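Local coordinates for protein TetR/AcrR family transcriptional regulator (Bradyrhizobium diazoefficiens, PDB 6G8G) that probably represses transcription by binding operator DNA as a TetR-family regulator, and responds to flavonoids such as genistein, which it binds in its ligand pocket, at residues 37-42 with 64-69. Sequence-based numbering, arbitrary orientation.
Sequences QGFSAT and SKEALF
The ring of Phe39 is sandwiched between Lys65 and Phe69 where the loop joining helices 23-37 and 44-51 of the TetR-family helix-turn-helix domain meets the start of helix 65-82. Over one face runs the lysine chain: its CE lies 4.0 Å from the centroid of the Phe39 ring, a CH-pi contact, and NZ stands over the same face in a cation-pi contact. Phe69 approaches the opposite face with CD2, its ring inclined by 28° and displaced so far that little of the two rings is superposed, with its CB 3.7 Å from Phe39 CE1. Glu66 CA meets the ring edge at Phe39 CZ. Phe34 of helix 23-37 and Phe127, from the loop before helix 128-137, add edge-to-face contacts to Phe39. A bend in the Lys65 chain at chi3 (73°) carries NZ to two carbonyls of the type I turn Phe39-Thr42, where it donates to Thr42 O at 3.0 Å and Phe39 O at 3.2 Å. A methionine in place of Lys65 would probably leave both carbonyls without this donor and the turn less firmly tied to the helix. Within the loop, Thr42 OG1 donates to Gly38 O, while Phe39 O receives Thr42 N and Lys65 NZ from opposite faces of its carbonyl plane.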
loop_
_atom_site.group_PDB
_atom_site.type_symbol
_atom_site.label_atom_id
_atom_site.label_comp_id
_atom_site.label_asym_id
_atom_site.label_seq_id
_atom_site.Cartn_x
_atom_site.Cartn_y
_atom_site.Cartn_z
ATOM N N GLN A 37 -7.267 -20.541 8.640
ATOM C CA GLN A 37 -8.208 -20.950 7.597
ATOM C C GLN A 37 -8.914 -19.850 6.811
ATOM O O GLN A 37 -9.575 -20.138 5.826
ATOM C CB GLN A 37 -9.323 -21.725 8.257
ATOM C CG GLN A 37 -9.000 -23.147 8.611
ATOM C CD GLN A 37 -9.962 -23.664 9.670
ATOM O OE1 GLN A 37 -11.001 -23.058 9.924
ATOM N NE2 GLN A 37 -9.614 -24.775 10.304
ATOM N N GLY A 38 -8.835 -18.610 7.262
ATOM C CA GLY A 38 -9.654 -17.555 6.683
ATOM C C GLY A 38 -10.951 -17.358 7.452
ATOM O O GLY A 38 -11.365 -18.182 8.285
ATOM N N PHE A 39 -11.593 -16.237 7.170
ATOM C CA PHE A 39 -12.784 -15.849 7.882
ATOM C C PHE A 39 -13.983 -16.716 7.475
ATOM O O PHE A 39 -14.616 -17.364 8.336
ATOM C CB PHE A 39 -13.074 -14.372 7.632
ATOM C CG PHE A 39 -14.334 -13.884 8.290
ATOM C CD1 PHE A 39 -14.425 -13.799 9.674
ATOM C CD2 PHE A 39 -15.427 -13.505 7.520
ATOM C CE1 PHE A 39 -15.576 -13.352 10.283
ATOM C CE2 PHE A 39 -16.577 -13.050 8.124
ATOM C CZ PHE A 39 -16.656 -12.973 9.511
ATOM N N SER A 40 -14.286 -16.744 6.180
ATOM C CA SER A 40 -15.414 -17.555 5.683
ATOM C C SER A 40 -15.289 -19.069 5.921
ATOM O O SER A 40 -16.256 -19.743 6.212
ATOM C CB SER A 40 -15.576 -17.334 4.186
ATOM O OG SER A 40 -16.066 -16.039 3.937
ATOM N N ALA A 41 -14.080 -19.577 5.835
ATOM C CA ALA A 41 -13.835 -20.973 6.109
ATOM C C ALA A 41 -13.930 -21.366 7.607
ATOM O O ALA A 41 -13.805 -22.535 7.950
ATOM C CB ALA A 41 -12.457 -21.331 5.588
ATOM N N THR A 42 -14.050 -20.410 8.509
ATOM C CA THR A 42 -14.093 -20.747 9.910
ATOM C C THR A 42 -15.550 -20.684 10.320
ATOM O O THR A 42 -16.203 -19.697 10.031
ATOM C CB THR A 42 -13.264 -19.750 10.728
ATOM O OG1 THR A 42 -11.889 -19.834 10.350
ATOM C CG2 THR A 42 -13.388 -20.036 12.216
ATOM N N SER A 64 -22.960 -13.101 16.187
ATOM C CA SER A 64 -22.570 -13.720 14.933
ATOM C C SER A 64 -21.070 -13.741 14.775
ATOM O O SER A 64 -20.343 -13.020 15.449
ATOM C CB SER A 64 -23.134 -12.917 13.768
ATOM O OG SER A 64 -22.585 -11.605 13.731
ATOM N N LYS A 65 -20.639 -14.487 13.782
ATOM C CA LYS A 65 -19.249 -14.524 13.397
ATOM C C LYS A 65 -18.716 -13.120 13.032
ATOM O O LYS A 65 -17.639 -12.716 13.461
ATOM C CB LYS A 65 -19.095 -15.467 12.203
ATOM C CG LYS A 65 -17.684 -15.969 11.994
ATOM C CD LYS A 65 -17.626 -17.085 10.971
ATOM C CE LYS A 65 -17.834 -16.557 9.568
ATOM N NZ LYS A 65 -17.808 -17.654 8.575
ATOM N N GLU A 66 -19.494 -12.376 12.250
ATOM C CA GLU A 66 -19.160 -10.990 11.897
ATOM C C GLU A 66 -18.943 -10.172 13.166
ATOM O O GLU A 66 -17.989 -9.423 13.283
ATOM C CB GLU A 66 -20.267 -10.369 11.047
ATOM C CG GLU A 66 -20.435 -10.929 9.623
ATOM C CD GLU A 66 -21.123 -12.309 9.526
ATOM O OE1 GLU A 66 -21.656 -12.839 10.548
ATOM O OE2 GLU A 66 -21.165 -12.857 8.390
ATOM N N ALA A 67 -19.828 -10.322 14.142
ATOM C CA ALA A 67 -19.663 -9.563 15.378
ATOM C C ALA A 67 -18.372 -9.950 16.111
ATOM O O ALA A 67 -17.678 -9.121 16.657
ATOM C CB ALA A 67 -20.894 -9.723 16.257
ATOM N N LEU A 68 -18.023 -11.209 16.059
ATOM C CA LEU A 68 -16.806 -11.674 16.701
ATOM C C LEU A 68 -15.576 -11.033 16.073
ATOM O O LEU A 68 -14.689 -10.557 16.767
ATOM C CB LEU A 68 -16.713 -13.153 16.492
ATOM C CG LEU A 68 -15.872 -14.159 17.203
ATOM C CD1 LEU A 68 -15.885 -14.084 18.681
ATOM C CD2 LEU A 68 -16.465 -15.515 16.838
ATOM N N PHE A 69 -15.556 -10.975 14.753
ATOM C CA PHE A 69 -14.425 -10.390 14.050
ATOM C C PHE A 69 -14.328 -8.872 14.247
ATOM O O PHE A 69 -13.231 -8.299 14.352
ATOM C CB PHE A 69 -14.514 -10.706 12.568
ATOM C CG PHE A 69 -13.233 -10.470 11.819
ATOM C CD1 PHE A 69 -12.015 -10.654 12.425
ATOM C CD2 PHE A 69 -13.250 -10.101 10.500
ATOM C CE1 PHE A 69 -10.844 -10.426 11.747
ATOM C CE2 PHE A 69 -12.090 -9.867 9.815
ATOM C CZ PHE A 69 -10.882 -10.034 10.441
#